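Arylesterase (PDB 5L2P) hydrolyses aromatic esters such as phenyl acetate and organophosphates such as paraoxon, as a broad-specificity serine esterase of the GDXG lipolytic family. Local coordinates at residues Phe153-Gly158 against Val180-Phe185; Asp251-Gln256 against Asn279-Leu284. All coordinates share one frame; numbering follows the deposited sequence.

Contact 1 (Phe153-Gly158 against Val180-Phe185); sequences FGISAG and VPVVPF
Phe-153, Gly-154 and Ile-155 run parallel to Val-180, Pro-181 and Val-182, their axes 8° apart, as neighbouring strands of the central sheet. Three backbone bonds set the register. Gly-154 N gives to Val-180 O, Val-182 N gives to Gly-154 O at 2.8 Å, and Ser-156 N gives to Val-182 O. Beyond them a weak bond from Phe-185 N to Ser-156 O carries the pairing into the loop, where Val-183 O also receives the CA-H of Ser-156.

On the face that holds Phe-153, Ile-155, Val-180 and Val-182, the phenyl ring slants across the neighbouring strand. With CG anti to the backbone N (chi1 173°), the ring of Phe-153 sets CD2 3.6 Å from CG1 of Val-180 and CE2 3.9 Å from CG2 of Val-182. Ile-155 lies alongside Val-182, its CG1 against CB, while its CG2 branch meets CG2 of Val-183 at 3.8 Å. Ile-297 of helix 287-305 packs on Phe-153, Val-180 and Val-182. On the other face Gly-154 has no side chain, and a CB there would probably crowd Gly-158 O.

Such close passage of strand and helix is the mark of the nucleophile elbow, here Gly-154, Ser-156 and Gly-158 of a GxSxG sequence. Ser-156, the inferred nucleophile, sits at the turn with a positive phi of 69°, and its OG bonds to His-281. Since its N is bonded to Val-182 O, while its O accepts only weakly from Phe-185 N, the contact probably helps hold the turn that presents the hydroxyl.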
loop_
_atom_site.group_PDB
_atom_site.type_symbol
_atom_site.label_atom_id
_atom_site.label_comp_id
_atom_site.label_asym_id
_atom_site.label_seq_id
_atom_site.Cartn_x
_atom_site.Cartn_y
_atom_site.Cartn_z
ATOM N N PHE A 153 27.234 10.803 1.858
ATOM C CA PHE A 153 26.561 9.613 2.354
ATOM C C PHE A 153 26.095 9.863 3.788
ATOM O O PHE A 153 26.762 10.551 4.551
ATOM C CB PHE A 153 27.519 8.445 2.271
ATOM C CG PHE A 153 27.017 7.194 2.910
ATOM C CD1 PHE A 153 27.249 6.963 4.267
ATOM C CD2 PHE A 153 26.361 6.217 2.156
ATOM C CE1 PHE A 153 26.804 5.797 4.885
ATOM C CE2 PHE A 153 25.894 5.049 2.764
ATOM C CZ PHE A 153 26.143 4.839 4.139
ATOM N N GLY A 154 24.936 9.341 4.158
ATOM C CA GLY A 154 24.376 9.619 5.443
ATOM C C GLY A 154 23.162 8.791 5.748
ATOM O O GLY A 154 22.411 8.464 4.858
ATOM N N ILE A 155 22.993 8.446 7.039
ATOM C CA ILE A 155 21.900 7.595 7.518
ATOM C C ILE A 155 20.972 8.379 8.441
ATOM O O ILE A 155 21.412 9.024 9.350
ATOM C CB ILE A 155 22.447 6.342 8.225
ATOM C CG1 ILE A 155 23.297 5.520 7.237
ATOM C CG2 ILE A 155 21.338 5.496 8.845
ATOM C CD1 ILE A 155 24.185 4.466 7.867
ATOM N N SER A 156 19.680 8.359 8.153
ATOM C CA SER A 156 18.658 8.946 9.036
ATOM C C SER A 156 18.712 10.512 9.121
ATOM O O SER A 156 18.386 11.202 8.183
ATOM C CB SER A 156 18.729 8.258 10.402
ATOM O OG SER A 156 17.753 8.782 11.265
ATOM N N ALA A 157 19.127 11.077 10.230
ATOM C CA ALA A 157 19.470 12.501 10.291
ATOM C C ALA A 157 20.636 12.780 9.366
ATOM O O ALA A 157 20.771 13.882 8.858
ATOM C CB ALA A 157 19.835 12.907 11.735
ATOM N N GLY A 158 21.533 11.811 9.206
ATOM C CA GLY A 158 22.645 11.928 8.271
ATOM C C GLY A 158 22.123 12.037 6.839
ATOM O O GLY A 158 22.692 12.754 6.029
ATOM N N VAL A 180 24.004 10.007 -1.330
ATOM C CA VAL A 180 23.449 8.756 -0.879
ATOM C C VAL A 180 22.757 8.907 0.469
ATOM O O VAL A 180 23.316 8.546 1.493
ATOM C CB VAL A 180 24.529 7.666 -0.808
ATOM C CG1 VAL A 180 23.915 6.299 -0.543
ATOM C CG2 VAL A 180 25.282 7.615 -2.131
ATOM N N PRO A 181 21.514 9.435 0.461
ATOM C CA PRO A 181 20.718 9.449 1.681
ATOM C C PRO A 181 20.091 8.095 1.940
ATOM O O PRO A 181 19.290 7.597 1.136
ATOM C CB PRO A 181 19.651 10.513 1.399
ATOM C CG PRO A 181 19.552 10.580 -0.077
ATOM C CD PRO A 181 20.809 10.058 -0.676
ATOM N N VAL A 182 20.458 7.501 3.068
ATOM C CA VAL A 182 19.905 6.233 3.484
ATOM C C VAL A 182 18.891 6.512 4.598
ATOM O O VAL A 182 19.160 7.238 5.562
ATOM C CB VAL A 182 21.017 5.334 4.004
ATOM C CG1 VAL A 182 20.459 4.014 4.543
ATOM C CG2 VAL A 182 22.029 5.098 2.904
ATOM N N VAL A 183 17.721 5.912 4.463
ATOM C CA VAL A 183 16.602 6.156 5.357
ATOM C C VAL A 183 16.499 7.611 5.872
ATOM O O VAL A 183 16.252 7.838 7.045
ATOM C CB VAL A 183 16.572 5.123 6.503
ATOM C CG1 VAL A 183 16.380 3.710 5.909
ATOM C CG2 VAL A 183 17.845 5.209 7.376
ATOM N N PRO A 184 16.558 8.580 4.969
ATOM C CA PRO A 184 16.543 9.963 5.369
ATOM C C PRO A 184 15.245 10.527 5.952
ATOM O O PRO A 184 14.132 10.086 5.606
ATOM C CB PRO A 184 16.773 10.690 4.017
ATOM C CG PRO A 184 16.076 9.835 3.022
ATOM C CD PRO A 184 16.302 8.424 3.507
ATOM N N PHE A 185 15.407 11.545 6.793
ATOM C CA PHE A 185 14.330 12.488 7.124
ATOM C C PHE A 185 14.388 13.657 6.144
ATOM O O PHE A 185 15.405 14.345 6.050
ATOM C CB PHE A 185 14.491 12.994 8.561
ATOM C CG PHE A 185 13.480 14.019 8.966
ATOM C CD1 PHE A 185 13.628 15.364 8.602
ATOM C CD2 PHE A 185 12.365 13.662 9.706
ATOM C CE1 PHE A 185 12.686 16.325 8.989
ATOM C CE2 PHE A 185 11.425 14.627 10.072
ATOM C CZ PHE A 185 11.597 15.952 9.710
#

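Contact 2 (Asp251-Gln256 against Asn279-Leu284); sequences DPLRDQ and NVHAFL
The imidazole of His-281 meets the carboxylate of Asp-251 at its edge: ND1 gives a hydrogen bond to OD2 at 2.9 Å, and OD2 lies only 7° out of the ring plane. The two planes stand 81° apart, and ND1 comes to OD2 from above the carboxylate plane. Ala-282 CB lies over one face of the ring toward its rim, and Leu-253 CD1 comes obliquely to CE1 of His-281 at 3.8 Å.

The other carboxylate oxygen, OD1 of Asp-251, accepts from Leu-253 N at 2.9 Å in a nearly straight bond, capping the type I turn that leads from Asp-251 into helix 254-266. Having CG anti to the backbone N (chi1 -177°) lets the carboxylate span the turn and the ring at once. An alanine here would remove both acceptors, and would probably leave ND1 without its mate, the ring freer to rotate and the turn without its cap.

With Ser-156, the pair makes up the inferred Ser-His-Asp triad of an alpha/beta hydrolase. The second bond to the carboxylate makes the Leu-253 amide a second-shell support, one that probably helps hold Asp-251 in the orientation that positions His-281 toward the serine.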
loop_
_atom_site.group_PDB
_atom_site.type_symbol
_atom_site.label_atom_id
_atom_site.label_comp_id
_atom_site.label_asym_id
_atom_site.label_seq_id
_atom_site.Cartn_x
_atom_site.Cartn_y
_atom_site.Cartn_z
ATOM N N ASP A 251 9.739 1.224 8.377
ATOM C CA ASP A 251 10.336 2.435 8.845
ATOM C C ASP A 251 9.292 3.516 8.679
ATOM O O ASP A 251 8.684 3.628 7.621
ATOM C CB ASP A 251 11.541 2.728 7.970
ATOM C CG ASP A 251 12.333 3.977 8.402
ATOM O OD1 ASP A 251 11.812 4.830 9.162
ATOM O OD2 ASP A 251 13.500 4.076 7.937
ATOM N N PRO A 252 9.057 4.313 9.723
ATOM C CA PRO A 252 8.061 5.381 9.546
ATOM C C PRO A 252 8.453 6.417 8.486
ATOM O O PRO A 252 7.601 7.064 7.932
ATOM C CB PRO A 252 7.944 5.999 10.953
ATOM C CG PRO A 252 9.194 5.603 11.648
ATOM C CD PRO A 252 9.542 4.251 11.097
ATOM N N LEU A 253 9.728 6.562 8.210
ATOM C CA LEU A 253 10.234 7.558 7.280
ATOM C C LEU A 253 10.284 7.006 5.862
ATOM O O LEU A 253 10.783 7.704 4.957
ATOM C CB LEU A 253 11.671 8.009 7.682
ATOM C CG LEU A 253 11.903 8.531 9.093
ATOM C CD1 LEU A 253 13.379 8.876 9.283
ATOM C CD2 LEU A 253 11.031 9.741 9.392
ATOM N N ARG A 254 9.824 5.761 5.670
ATOM C CA ARG A 254 9.878 5.114 4.351
ATOM C C ARG A 254 9.261 5.945 3.245
ATOM O O ARG A 254 9.879 6.168 2.216
ATOM C CB ARG A 254 9.193 3.759 4.412
ATOM C CG ARG A 254 9.212 2.926 3.126
ATOM C CD ARG A 254 8.223 1.754 3.212
ATOM N NE ARG A 254 6.844 2.223 3.111
ATOM C CZ ARG A 254 5.774 1.534 3.449
ATOM N NH1 ARG A 254 5.888 0.319 3.939
ATOM N NH2 ARG A 254 4.569 2.080 3.281
ATOM N N ASP A 255 8.032 6.402 3.448
ATOM C CA ASP A 255 7.278 7.047 2.348
ATOM C C ASP A 255 7.835 8.409 1.953
ATOM O O ASP A 255 7.897 8.725 0.752
ATOM C CB ASP A 255 5.784 7.112 2.671
ATOM C CG ASP A 255 5.120 5.695 2.638
ATOM O OD1 ASP A 255 5.701 4.792 1.988
ATOM O OD2 ASP A 255 4.060 5.484 3.262
ATOM N N GLN A 256 8.295 9.210 2.909
ATOM C CA GLN A 256 8.937 10.502 2.599
ATOM C C GLN A 256 10.237 10.337 1.834
ATOM O O GLN A 256 10.517 11.126 0.923
ATOM C CB GLN A 256 9.183 11.364 3.857
ATOM C CG GLN A 256 10.187 10.842 4.845
ATOM C CD GLN A 256 10.122 11.601 6.165
ATOM O OE1 GLN A 256 10.904 12.538 6.427
ATOM N NE2 GLN A 256 9.183 11.206 7.005
ATOM N N ASN A 279 12.739 -5.052 7.157
ATOM C CA ASN A 279 13.660 -4.317 7.978
ATOM C C ASN A 279 13.097 -3.044 8.486
ATOM O O ASN A 279 12.211 -2.469 7.877
ATOM C CB ASN A 279 14.956 -4.042 7.251
ATOM C CG ASN A 279 15.903 -5.241 7.277
ATOM O OD1 ASN A 279 16.812 -5.346 8.129
ATOM N ND2 ASN A 279 15.634 -6.183 6.415
ATOM N N VAL A 280 13.590 -2.660 9.663
ATOM C CA VAL A 280 13.148 -1.453 10.319
ATOM C C VAL A 280 14.152 -0.359 10.017
ATOM O O VAL A 280 15.090 -0.559 9.273
ATOM C CB VAL A 280 12.939 -1.670 11.838
ATOM C CG1 VAL A 280 11.874 -2.743 12.064
ATOM C CG2 VAL A 280 14.251 -1.976 12.558
ATOM N N HIS A 281 13.921 0.811 10.571
ATOM C CA HIS A 281 14.772 1.962 10.321
ATOM C C HIS A 281 16.248 1.663 10.569
ATOM O O HIS A 281 16.627 1.117 11.607
ATOM C CB HIS A 281 14.316 3.109 11.204
ATOM C CG HIS A 281 15.162 4.332 11.099
ATOM N ND1 HIS A 281 15.117 5.187 10.019
ATOM C CD2 HIS A 281 16.073 4.851 11.952
ATOM C CE1 HIS A 281 15.959 6.184 10.215
ATOM N NE2 HIS A 281 16.564 5.997 11.375
ATOM N N ALA A 282 17.061 2.017 9.582
ATOM C CA ALA A 282 18.538 1.863 9.660
ATOM C C ALA A 282 19.025 0.403 9.729
ATOM O O ALA A 282 20.167 0.162 9.970
ATOM C CB ALA A 282 19.080 2.698 10.789
ATOM N N PHE A 283 18.141 -0.549 9.472
ATOM C CA PHE A 283 18.474 -1.972 9.441
ATOM C C PHE A 283 18.955 -2.488 10.794
ATOM O O PHE A 283 19.722 -3.420 10.880
ATOM C CB PHE A 283 19.456 -2.276 8.302
ATOM C CG PHE A 283 19.178 -1.473 7.045
ATOM C CD1 PHE A 283 18.003 -1.623 6.341
ATOM C CD2 PHE A 283 20.080 -0.514 6.604
ATOM C CE1 PHE A 283 17.727 -0.865 5.212
ATOM C CE2 PHE A 283 19.813 0.256 5.481
ATOM C CZ PHE A 283 18.628 0.077 4.783
ATOM N N LEU A 284 18.437 -1.887 11.860
ATOM C CA LEU A 284 18.763 -2.275 13.215
ATOM C C LEU A 284 18.267 -3.662 13.548
ATOM O O LEU A 284 17.156 -4.046 13.170
ATOM C CB LEU A 284 18.205 -1.240 14.184
ATOM C CG LEU A 284 19.150 -0.027 14.184
ATOM C CD1 LEU A 284 18.391 1.277 14.409
ATOM C CD2 LEU A 284 20.302 -0.188 15.196
#

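In the fold
Along the chain, contact 1 closes before contact 2 opens, yet their centres lie about 11 Å apart and they meet directly. Contact 1 joins the two ends of a beta-alpha-beta unit, strands 150-155 and 178-182 linked by helix 157-171, near the middle of the chain. Contact 2 joins the loops after the next two strands of the sheet, 242-248 and 271-276. Ser-156 OG and His-281 NE2 are 3.0 Å apart, and Val-183 of contact 1 packs against both Asp-251 and His-281. The triad is thus assembled, as in alpha/beta hydrolases generally, from residues far apart in sequence, brought together beyond the C-terminal ends of strands 150-155, 242-248 and 271-276.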